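Local coordinates for NADPH-ferredoxin reductase FprA (PDB 1LQT), which binds FAD and transfers electrons between NADPH and ferredoxin, and may supply them to cytochrome P450 systems, at residues R2-G10 / L93-V104; I123-W131 / F138-S146. One frame throughout, in Å; residues are numbered along the deposited sequence.

Contact 1 of 2, residues R2-G10 / L93-V104; sequences RPYYIAIVG and LSERYDAVIYAV. With FAD (flavin-adenine dinucleotide), chain H.
Ala-7 sets its methyl over the centre of the Tyr-97 ring: CB of Ala-7 is 3.5 Å from the centroid of the Tyr-97 ring and 6° off its normal, a CH-pi contact. The carbonyl of Tyr-5 lies at an edge of the same ring, whose hydroxyl reaches on to Asp-37. At the outer end the guanidinium of Arg-2 and the carboxylate of Asp-98 meet end-on and edge to edge, their planes only 4° apart. NH1 of Arg-2 gives to OD1 of Asp-98 and NH2 to OD2 (each 2.8 Å), both on syn lone pairs. The anti lone pair of OD1 of Asp-98 takes the backbone N of Tyr-5, also at 2.8 Å, so two donors hold this oxygen and the carboxylate's rotation is fixed. The ring of Tyr-4 stands almost perpendicular to the carboxylate and turns an edge to it.

Beyond the salt bridge, strands 4-9 and 99-102 run parallel as neighbours in the FAD-binding Rossmann-type sheet, their backbones joined from Ala-7 N to Ala-99 O through Ala-103 N to Val-9 O. On one face Ile-6, Ile-8, Ala-99 and Ile-101 meet helices 13-28 and 370-391. On the other, Val-9 and Tyr-102 lie side by side, with CG2 of Val-9 3.7 Å from CE2 of Tyr-102 and also against CD1 of Leu-93. CG1 of Val-9, anti to the backbone N (chi1 180°), points instead to the adenine, 3.7 Å from C2A of FAD. Gly-10, in a position consistent with the first glycine of a GxGxxA Rossmann turn, has a positive phi and brings its CA to 3.3 Å from O4B of FAD. Val-104 packs against the adenine through CB and CG1, the latter 3.5 Å from N7A of FAD.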
loop_
_atom_site.group_PDB
_atom_site.type_symbol
_atom_site.label_atom_id
_atom_site.label_comp_id
_atom_site.label_asym_id
_atom_site.label_seq_id
_atom_site.Cartn_x
_atom_site.Cartn_y
_atom_site.Cartn_z
ATOM N N ARG A 2 -3.305 -35.649 11.449
ATOM C CA ARG A 2 -2.721 -34.651 10.528
ATOM C C ARG A 2 -2.963 -33.247 11.027
ATOM O O ARG A 2 -3.907 -32.966 11.745
ATOM C CB ARG A 2 -3.353 -34.799 9.160
ATOM C CG ARG A 2 -4.818 -34.379 9.057
ATOM C CD ARG A 2 -5.259 -34.413 7.605
ATOM N NE ARG A 2 -6.609 -33.980 7.346
ATOM C CZ ARG A 2 -6.959 -32.707 7.193
ATOM N NH1 ARG A 2 -6.061 -31.744 7.331
ATOM N NH2 ARG A 2 -8.203 -32.402 6.911
ATOM N N PRO A 3 -2.125 -32.341 10.593
ATOM C CA PRO A 3 -2.399 -30.935 10.859
ATOM C C PRO A 3 -3.504 -30.464 9.921
ATOM O O PRO A 3 -3.760 -31.083 8.900
ATOM C CB PRO A 3 -1.074 -30.254 10.488
ATOM C CG PRO A 3 -0.517 -31.101 9.428
ATOM C CD PRO A 3 -0.904 -32.525 9.786
ATOM N N TYR A 4 -4.137 -29.352 10.269
ATOM C CA TYR A 4 -4.908 -28.610 9.292
ATOM C C TYR A 4 -3.927 -27.952 8.334
ATOM O O TYR A 4 -2.848 -27.527 8.748
ATOM C CB TYR A 4 -5.745 -27.527 9.962
ATOM C CG TYR A 4 -6.908 -28.065 10.766
ATOM C CD1 TYR A 4 -7.903 -28.804 10.173
ATOM C CD2 TYR A 4 -7.031 -27.788 12.107
ATOM C CE1 TYR A 4 -8.973 -29.283 10.905
ATOM C CE2 TYR A 4 -8.132 -28.241 12.837
ATOM C CZ TYR A 4 -9.088 -28.997 12.217
ATOM O OH TYR A 4 -10.179 -29.480 12.912
ATOM N N TYR A 5 -4.325 -27.861 7.073
ATOM C CA TYR A 5 -3.523 -27.245 6.028
ATOM C C TYR A 5 -4.236 -25.964 5.639
ATOM O O TYR A 5 -5.379 -25.981 5.161
ATOM C CB TYR A 5 -3.430 -28.143 4.809
ATOM C CG TYR A 5 -2.665 -29.390 5.078
ATOM C CD1 TYR A 5 -1.284 -29.405 4.994
ATOM C CD2 TYR A 5 -3.307 -30.548 5.454
ATOM C CE1 TYR A 5 -0.562 -30.568 5.272
ATOM C CE2 TYR A 5 -2.589 -31.715 5.724
ATOM C CZ TYR A 5 -1.232 -31.696 5.639
ATOM O OH TYR A 5 -0.516 -32.843 5.904
ATOM N N ILE A 6 -3.535 -24.857 5.829
ATOM C CA ILE A 6 -4.080 -23.542 5.497
ATOM C C ILE A 6 -3.214 -22.897 4.435
ATOM O O ILE A 6 -2.008 -22.854 4.555
ATOM C CB ILE A 6 -4.068 -22.627 6.734
ATOM C CG1 ILE A 6 -4.586 -23.340 7.994
ATOM C CG2 ILE A 6 -4.858 -21.363 6.454
ATOM C CD1 ILE A 6 -5.974 -23.815 7.944
ATOM N N ALA A 7 -3.872 -22.384 3.403
ATOM C CA ALA A 7 -3.184 -21.583 2.391
ATOM C C ALA A 7 -3.480 -20.135 2.685
ATOM O O ALA A 7 -4.612 -19.772 2.995
ATOM C CB ALA A 7 -3.680 -21.898 1.001
ATOM N N ILE A 8 -2.448 -19.305 2.545
ATOM C CA ILE A 8 -2.594 -17.850 2.675
ATOM C C ILE A 8 -2.128 -17.272 1.362
ATOM O O ILE A 8 -1.029 -17.577 0.898
ATOM C CB ILE A 8 -1.796 -17.295 3.861
ATOM C CG1 ILE A 8 -2.249 -17.925 5.173
ATOM C CG2 ILE A 8 -1.938 -15.785 3.899
ATOM C CD1 ILE A 8 -1.429 -17.503 6.339
ATOM N N VAL A 9 -2.973 -16.446 0.747
ATOM C CA VAL A 9 -2.700 -15.836 -0.548
ATOM C C VAL A 9 -2.289 -14.406 -0.284
ATOM O O VAL A 9 -3.080 -13.579 0.152
ATOM C CB VAL A 9 -3.917 -15.925 -1.474
ATOM C CG1 VAL A 9 -3.594 -15.283 -2.800
ATOM C CG2 VAL A 9 -4.331 -17.402 -1.631
ATOM N N GLY A 10 -1.016 -14.130 -0.550
ATOM C CA GLY A 10 -0.367 -12.892 -0.219
ATOM C C GLY A 10 0.592 -13.078 0.941
ATOM O O GLY A 10 0.467 -14.016 1.732
ATOM N N LEU A 93 -7.520 -24.188 -4.777
ATOM C CA LEU A 93 -6.976 -24.090 -3.430
ATOM C C LEU A 93 -7.974 -24.581 -2.413
ATOM O O LEU A 93 -7.595 -25.214 -1.426
ATOM C CB LEU A 93 -6.595 -22.633 -3.102
ATOM C CG LEU A 93 -5.415 -22.120 -3.901
ATOM C CD1 LEU A 93 -5.233 -20.619 -3.641
ATOM C CD2 LEU A 93 -4.152 -22.867 -3.564
ATOM N N SER A 94 -9.248 -24.291 -2.624
ATOM C CA SER A 94 -10.255 -24.679 -1.652
ATOM C C SER A 94 -10.433 -26.208 -1.581
ATOM O O SER A 94 -10.863 -26.700 -0.567
ATOM C CB SER A 94 -11.587 -23.984 -1.890
ATOM O OG SER A 94 -12.139 -24.447 -3.089
ATOM N N GLU A 95 -10.029 -26.929 -2.622
ATOM C CA GLU A 95 -10.064 -28.401 -2.628
ATOM C C GLU A 95 -8.830 -28.974 -1.934
ATOM O O GLU A 95 -8.872 -30.084 -1.416
ATOM C CB GLU A 95 -10.052 -28.964 -4.053
ATOM C CG GLU A 95 -11.230 -28.637 -4.945
ATOM C CD GLU A 95 -12.566 -29.215 -4.536
ATOM O OE1 GLU A 95 -12.640 -29.893 -3.483
ATOM O OE2 GLU A 95 -13.567 -28.971 -5.309
ATOM N N ARG A 96 -7.721 -28.244 -1.949
ATOM C CA ARG A 96 -6.474 -28.759 -1.449
ATOM C C ARG A 96 -6.082 -28.360 -0.046
ATOM O O ARG A 96 -5.097 -28.867 0.486
ATOM C CB ARG A 96 -5.364 -28.358 -2.402
ATOM C CG ARG A 96 -5.383 -29.141 -3.642
ATOM C CD ARG A 96 -4.424 -28.604 -4.610
ATOM N NE ARG A 96 -4.340 -29.457 -5.758
ATOM C CZ ARG A 96 -5.167 -29.424 -6.758
ATOM N NH1 ARG A 96 -6.186 -28.556 -6.777
ATOM N NH2 ARG A 96 -4.992 -30.306 -7.725
ATOM N N TYR A 97 -6.818 -27.434 0.547
ATOM C CA TYR A 97 -6.534 -26.941 1.858
ATOM C C TYR A 97 -7.794 -26.972 2.682
ATOM O O TYR A 97 -8.896 -26.882 2.145
ATOM C CB TYR A 97 -5.983 -25.502 1.753
ATOM C CG TYR A 97 -4.593 -25.433 1.170
ATOM C CD1 TYR A 97 -4.386 -25.331 -0.195
ATOM C CD2 TYR A 97 -3.486 -25.518 1.989
ATOM C CE1 TYR A 97 -3.126 -25.289 -0.711
ATOM C CE2 TYR A 97 -2.207 -25.472 1.474
ATOM C CZ TYR A 97 -2.023 -25.366 0.130
ATOM O OH TYR A 97 -0.761 -25.290 -0.417
ATOM N N ASP A 98 -7.635 -27.117 3.989
ATOM C CA ASP A 98 -8.776 -27.017 4.894
ATOM C C ASP A 98 -9.423 -25.646 4.862
ATOM O O ASP A 98 -10.642 -25.530 4.946
ATOM C CB ASP A 98 -8.378 -27.398 6.308
ATOM C CG ASP A 98 -7.998 -28.861 6.416
ATOM O OD1 ASP A 98 -6.791 -29.138 6.590
ATOM O OD2 ASP A 98 -8.876 -29.725 6.311
ATOM N N ALA A 99 -8.593 -24.607 4.751
ATOM C CA ALA A 99 -9.102 -23.245 4.620
ATOM C C ALA A 99 -8.073 -22.436 3.860
ATOM O O ALA A 99 -6.897 -22.777 3.827
ATOM C CB ALA A 99 -9.361 -22.647 5.960
ATOM N N VAL A 100 -8.558 -21.344 3.255
ATOM C CA VAL A 100 -7.732 -20.456 2.464
ATOM C C VAL A 100 -8.029 -19.046 2.943
ATOM O O VAL A 100 -9.174 -18.649 3.054
ATOM C CB VAL A 100 -8.040 -20.574 0.967
ATOM C CG1 VAL A 100 -7.048 -19.761 0.153
ATOM C CG2 VAL A 100 -8.043 -22.056 0.496
ATOM N N ILE A 101 -6.963 -18.295 3.211
ATOM C CA ILE A 101 -7.073 -16.896 3.630
ATOM C C ILE A 101 -6.532 -16.012 2.520
ATOM O O ILE A 101 -5.371 -16.134 2.139
ATOM C CB ILE A 101 -6.300 -16.632 4.909
ATOM C CG1 ILE A 101 -6.738 -17.560 6.054
ATOM C CG2 ILE A 101 -6.445 -15.192 5.302
ATOM C CD1 ILE A 101 -5.930 -17.400 7.283
ATOM N N TYR A 102 -7.383 -15.128 1.999
ATOM C CA TYR A 102 -6.982 -14.143 1.011
ATOM C C TYR A 102 -6.530 -12.879 1.720
ATOM O O TYR A 102 -7.300 -12.238 2.418
ATOM C CB TYR A 102 -8.139 -13.881 0.025
ATOM C CG TYR A 102 -8.280 -15.068 -0.872
ATOM C CD1 TYR A 102 -9.033 -16.168 -0.497
ATOM C CD2 TYR A 102 -7.589 -15.153 -2.072
ATOM C CE1 TYR A 102 -9.057 -17.307 -1.257
ATOM C CE2 TYR A 102 -7.624 -16.285 -2.847
ATOM C CZ TYR A 102 -8.341 -17.366 -2.431
ATOM O OH TYR A 102 -8.311 -18.498 -3.202
ATOM N N ALA A 103 -5.268 -12.521 1.479
ATOM C CA ALA A 103 -4.582 -11.405 2.097
ATOM C C ALA A 103 -3.922 -10.588 0.985
ATOM O O ALA A 103 -2.750 -10.215 1.059
ATOM C CB ALA A 103 -3.563 -11.913 3.112
ATOM N N VAL A 104 -4.702 -10.298 -0.059
ATOM C CA VAL A 104 -4.164 -9.797 -1.304
ATOM C C VAL A 104 -4.038 -8.282 -1.362
ATOM O O VAL A 104 -3.538 -7.729 -2.341
ATOM C CB VAL A 104 -5.009 -10.277 -2.503
ATOM C CG1 VAL A 104 -4.867 -11.769 -2.715
ATOM C CG2 VAL A 104 -6.489 -9.839 -2.391
HETATM P PA FAD H . -0.320 -5.752 1.281
HETATM O O1A FAD H . -0.648 -4.972 0.073
HETATM O O2A FAD H . 0.776 -5.307 2.177
HETATM O O5B FAD H . 0.033 -7.250 0.844
HETATM C C5B FAD H . -0.744 -7.902 -0.167
HETATM C C4B FAD H . 0.142 -8.993 -0.756
HETATM O O4B FAD H . -0.698 -9.834 -1.543
HETATM C C3B FAD H . 1.246 -8.470 -1.682
HETATM O O3B FAD H . 2.501 -9.040 -1.391
HETATM C C2B FAD H . 0.734 -8.839 -3.049
HETATM O O2B FAD H . 1.713 -8.983 -4.053
HETATM C C1B FAD H . -0.029 -10.136 -2.752
HETATM N N9A FAD H . -1.029 -10.499 -3.747
HETATM C C8A FAD H . -1.987 -9.675 -4.272
HETATM N N7A FAD H . -2.762 -10.306 -5.145
HETATM C C5A FAD H . -2.253 -11.588 -5.207
HETATM C C6A FAD H . -2.640 -12.700 -5.959
HETATM N N6A FAD H . -3.680 -12.715 -6.779
HETATM N N1A FAD H . -1.924 -13.844 -5.777
HETATM C C2A FAD H . -0.891 -13.857 -4.892
HETATM N N3A FAD H . -0.472 -12.832 -4.139
HETATM C C4A FAD H . -1.186 -11.718 -4.333
HETATM N N1 FAD H . 1.888 1.593 7.292
HETATM C C2 FAD H . 2.712 1.915 8.329
HETATM O O2 FAD H . 2.533 1.455 9.441
HETATM N N3 FAD H . 3.751 2.804 8.105
HETATM C C4 FAD H . 4.063 3.321 6.882
HETATM O O4 FAD H . 5.041 4.089 6.739
HETATM C C4X FAD H . 3.244 2.945 5.812
HETATM N N5 FAD H . 3.505 3.404 4.539
HETATM C C5X FAD H . 2.670 3.059 3.508
HETATM C C6 FAD H . 2.908 3.537 2.243
HETATM C C7 FAD H . 2.054 3.280 1.185
HETATM C C7M FAD H . 2.365 3.809 -0.188
HETATM C C8 FAD H . 0.933 2.475 1.421
HETATM C C8M FAD H . -0.044 2.182 0.315
HETATM C C9 FAD H . 0.688 1.963 2.693
HETATM C C9A FAD H . 1.545 2.243 3.749
HETATM N N10 FAD H . 1.306 1.758 5.039
HETATM C C10 FAD H . 2.162 2.085 6.061
HETATM C "C1'" FAD H . 0.164 0.845 5.337
HETATM C "C2'" FAD H . 0.552 -0.618 5.132
HETATM O "O2'" FAD H . 1.230 -0.725 3.905
HETATM C "C3'" FAD H . -0.716 -1.493 5.120
HETATM O "O3'" FAD H . -1.394 -1.417 6.370
HETATM C "C4'" FAD H . -0.475 -2.992 4.941
HETATM O "O4'" FAD H . 0.633 -3.244 4.081
HETATM C "C5'" FAD H . -1.728 -3.673 4.391
HETATM O "O5'" FAD H . -1.453 -5.078 4.469
HETATM P P FAD H . -2.155 -6.183 3.573
HETATM O O1P FAD H . -1.559 -7.454 4.043
HETATM O O2P FAD H . -3.646 -6.072 3.565
HETATM O O3P FAD H . -1.725 -5.877 2.077
#

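Contact 2 of 2, residues I123-W131 / F138-S146; sequences IAAVDFVGW and FEQVSPDLS
Pro-143 sits squarely on the indole of Trp-131, its CD 3.5 Å from the centroid of the six-membered ring of Trp-131 and 4° off the normal, a close CH-pi contact. Ser-142 N lies over the same face, nearer the rim. In the indole plane, NE1 of Trp-131 gives a hydrogen bond at 2.9 Å to a water that is also bonded to OG of Ser-142 and so bridges the two segments, which share no direct hydrogen bond. CG of Trp-131 is anti to the backbone N (chi1 175°), laying the indole against residues 142-143, with the carbonyls of Phe-138 and Glu-139 at its edge.

CB of Phe-138 rests 3.6 Å from C of Gly-130, which has no side chain on that flank. The Phe-138 ring has Val-126 O over one face and, in one of the two conformers of Asp-127, OD2 of that residue at its edge. Val-141 packs on both Trp-131 and Asp-127, its CB 3.9 Å from CB of Trp-131 and its CG2 3.6 Å from O of Asp-127, while Pro-143 CG meets the edge of Phe-128. After the type I turn 138-141 the loop crosses the flank of helix 125-132, a helix-to-loop packing on the way into strand 149-153 of the NADP-binding Rossmann-type domain.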
loop_
_atom_site.group_PDB
_atom_site.type_symbol
_atom_site.label_atom_id
_atom_site.label_comp_id
_atom_site.label_asym_id
_atom_site.label_seq_id
_atom_site.Cartn_x
_atom_site.Cartn_y
_atom_site.Cartn_z
ATOM N N ILE A 123 -1.009 10.153 -13.376
ATOM C CA ILE A 123 -0.833 8.808 -12.850
ATOM C C ILE A 123 -1.390 8.722 -11.450
ATOM O O ILE A 123 -1.692 9.734 -10.843
ATOM C CB ILE A 123 0.664 8.383 -12.882
ATOM C CG1 ILE A 123 1.513 9.248 -11.957
ATOM C CG2 ILE A 123 1.182 8.404 -14.284
ATOM C CD1 ILE A 123 2.976 8.835 -11.926
ATOM N N ALA A 124 -1.513 7.499 -10.949
ATOM C CA ALA A 124 -1.883 7.272 -9.569
ATOM C C ALA A 124 -0.667 7.140 -8.700
ATOM O O ALA A 124 0.398 6.720 -9.131
ATOM C CB ALA A 124 -2.731 6.006 -9.427
ATOM N N ALA A 125 -0.834 7.442 -7.433
ATOM C CA ALA A 125 0.202 7.168 -6.481
ATOM C C ALA A 125 0.559 5.690 -6.452
ATOM O O ALA A 125 1.719 5.337 -6.275
ATOM C CB ALA A 125 -0.152 7.672 -5.088
ATOM N N VAL A 126 -0.438 4.815 -6.613
ATOM C CA VAL A 126 -0.115 3.389 -6.671
ATOM C C VAL A 126 1.038 3.143 -7.668
ATOM O O VAL A 126 1.991 2.428 -7.386
ATOM C CB VAL A 126 -1.341 2.563 -7.087
ATOM C CG1 VAL A 126 -0.979 1.096 -7.187
ATOM C CG2 VAL A 126 -2.464 2.758 -6.072
ATOM N N ASP A 127 0.903 3.700 -8.861
ATOM C CA ASP A 127 1.875 3.470 -9.904
ATOM C C ASP A 127 3.182 4.230 -9.640
ATOM O O ASP A 127 4.239 3.717 -9.962
ATOM C CB ASP A 127 1.334 3.833 -11.277
ATOM C CG ASP A 127 0.122 3.043 -11.657
ATOM O OD1 ASP A 127 -0.934 3.141 -10.959
ATOM O OD2 ASP A 127 0.127 2.322 -12.675
ATOM N N PHE A 128 3.130 5.442 -9.099
ATOM C CA PHE A 128 4.334 6.186 -8.806
ATOM C C PHE A 128 5.151 5.542 -7.699
ATOM O O PHE A 128 6.360 5.377 -7.827
ATOM C CB PHE A 128 3.973 7.639 -8.466
ATOM C CG PHE A 128 5.181 8.509 -8.283
ATOM C CD1 PHE A 128 6.027 8.768 -9.323
ATOM C CD2 PHE A 128 5.445 9.096 -7.063
ATOM C CE1 PHE A 128 7.151 9.568 -9.149
ATOM C CE2 PHE A 128 6.564 9.889 -6.913
ATOM C CZ PHE A 128 7.395 10.096 -7.943
ATOM N N VAL A 129 4.482 5.186 -6.614
ATOM C CA VAL A 129 5.080 4.489 -5.501
ATOM C C VAL A 129 5.652 3.151 -5.941
ATOM O O VAL A 129 6.779 2.779 -5.598
ATOM C CB VAL A 129 4.065 4.286 -4.367
ATOM C CG1 VAL A 129 4.652 3.410 -3.263
ATOM C CG2 VAL A 129 3.581 5.626 -3.795
ATOM N N GLY A 130 4.853 2.374 -6.666
ATOM C CA GLY A 130 5.358 1.109 -7.145
ATOM C C GLY A 130 6.635 1.293 -7.952
ATOM O O GLY A 130 7.582 0.528 -7.837
ATOM N N TRP A 131 6.637 2.316 -8.799
ATOM C CA TRP A 131 7.809 2.602 -9.604
ATOM C C TRP A 131 9.016 2.996 -8.744
ATOM O O TRP A 131 10.097 2.435 -8.911
ATOM C CB TRP A 131 7.453 3.680 -10.630
ATOM C CG TRP A 131 8.593 4.149 -11.453
ATOM C CD1 TRP A 131 9.185 3.525 -12.504
ATOM C CD2 TRP A 131 9.265 5.386 -11.305
ATOM N NE1 TRP A 131 10.186 4.304 -13.029
ATOM C CE2 TRP A 131 10.250 5.459 -12.304
ATOM C CE3 TRP A 131 9.109 6.461 -10.448
ATOM C CZ2 TRP A 131 11.092 6.573 -12.440
ATOM C CZ3 TRP A 131 9.930 7.554 -10.585
ATOM C CH2 TRP A 131 10.900 7.593 -11.555
ATOM N N PHE A 138 5.508 -2.171 -12.000
ATOM C CA PHE A 138 5.499 -0.718 -12.239
ATOM C C PHE A 138 6.828 -0.209 -12.777
ATOM O O PHE A 138 7.106 0.983 -12.752
ATOM C CB PHE A 138 5.108 -0.002 -10.938
ATOM C CG PHE A 138 3.727 -0.388 -10.461
ATOM C CD1 PHE A 138 2.599 0.178 -11.025
ATOM C CD2 PHE A 138 3.554 -1.349 -9.489
ATOM C CE1 PHE A 138 1.347 -0.224 -10.625
ATOM C CE2 PHE A 138 2.298 -1.732 -9.079
ATOM C CZ PHE A 138 1.207 -1.160 -9.623
ATOM N N GLU A 139 7.662 -1.122 -13.278
ATOM C CA GLU A 139 8.999 -0.759 -13.731
ATOM C C GLU A 139 8.982 0.259 -14.856
ATOM O O GLU A 139 9.891 1.052 -14.963
ATOM C CB GLU A 139 9.767 -1.988 -14.176
ATOM C CG GLU A 139 11.265 -1.725 -14.269
ATOM C CD GLU A 139 12.075 -2.775 -14.995
ATOM O OE1 GLU A 139 11.492 -3.672 -15.626
ATOM O OE2 GLU A 139 13.325 -2.733 -14.898
ATOM N N GLN A 140 7.944 0.228 -15.668
ATOM C CA GLN A 140 7.843 1.075 -16.852
ATOM C C GLN A 140 6.970 2.296 -16.696
ATOM O O GLN A 140 6.677 2.968 -17.689
ATOM C CB GLN A 140 7.386 0.264 -18.063
ATOM C CG GLN A 140 8.167 -0.995 -18.403
ATOM C CD GLN A 140 9.669 -0.872 -18.321
ATOM O OE1 GLN A 140 10.268 0.157 -18.680
ATOM N NE2 GLN A 140 10.300 -1.947 -17.869
ATOM N N VAL A 141 6.559 2.631 -15.485
ATOM C CA VAL A 141 5.741 3.820 -15.298
ATOM C C VAL A 141 6.506 5.038 -15.814
ATOM O O VAL A 141 5.963 5.875 -16.509
ATOM C CB VAL A 141 5.312 3.969 -13.850
ATOM C CG1 VAL A 141 4.600 5.310 -13.607
ATOM C CG2 VAL A 141 4.390 2.832 -13.438
ATOM N N SER A 142 7.765 5.144 -15.421
ATOM C CA SER A 142 8.736 6.060 -16.008
ATOM C C SER A 142 8.178 7.458 -16.269
ATOM O O SER A 142 8.154 7.944 -17.393
ATOM C CB SER A 142 9.261 5.451 -17.290
ATOM O OG SER A 142 9.798 4.167 -17.032
ATOM N N PRO A 143 7.741 8.122 -15.217
ATOM C CA PRO A 143 7.157 9.443 -15.393
ATOM C C PRO A 143 8.227 10.453 -15.761
ATOM O O PRO A 143 9.379 10.338 -15.358
ATOM C CB PRO A 143 6.597 9.742 -14.013
ATOM C CG PRO A 143 7.515 9.042 -13.096
ATOM C CD PRO A 143 7.836 7.755 -13.791
ATOM N N ASP A 144 7.822 11.451 -16.529
ATOM C CA ASP A 144 8.684 12.586 -16.823
ATOM C C ASP A 144 8.661 13.512 -15.619
ATOM O O ASP A 144 7.616 14.095 -15.289
ATOM C CB ASP A 144 8.182 13.286 -18.088
ATOM C CG ASP A 144 9.050 14.448 -18.526
ATOM O OD1 ASP A 144 9.943 14.886 -17.786
ATOM O OD2 ASP A 144 8.832 14.980 -19.632
ATOM N N LEU A 145 9.800 13.628 -14.948
ATOM C CA LEU A 145 9.943 14.428 -13.754
ATOM C C LEU A 145 10.719 15.710 -14.030
ATOM O O LEU A 145 11.244 16.322 -13.111
ATOM C CB LEU A 145 10.625 13.613 -12.656
ATOM C CG LEU A 145 9.892 12.325 -12.310
ATOM C CD1 LEU A 145 10.598 11.621 -11.157
ATOM C CD2 LEU A 145 8.443 12.586 -11.971
ATOM N N SER A 146 10.750 16.152 -15.281
ATOM C CA SER A 146 11.547 17.321 -15.666
ATOM C C SER A 146 10.810 18.648 -15.569
ATOM O O SER A 146 11.438 19.690 -15.667
ATOM C CB SER A 146 12.105 17.155 -17.086
ATOM O OG SER A 146 11.095 17.245 -18.057
HETATM O O HOH W 1 11.957 4.086 -15.350
#

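How the contacts relate
Contact 1 is a buried pairing of two neighbouring strands, whereas contact 2 is a partly buried packing of a loop on the helix before it. The chemistry follows: 2-10 and 93-104 are joined by main-chain hydrogen bonds and a bidentate salt bridge, while 123-131 and 138-146 meet through apolar and aromatic surfaces and one bridging water. They share no secondary-structure element; their strands belong to two different six-stranded sheets. The centres of contact 1 and contact 2 are about 34 Å apart, on opposite sides of the chain's centre. Contact 1 meets FAD at its adenine end with several residues; helix 125-132 also touches FAD, through Val-129, a residue that takes no part in contact 2.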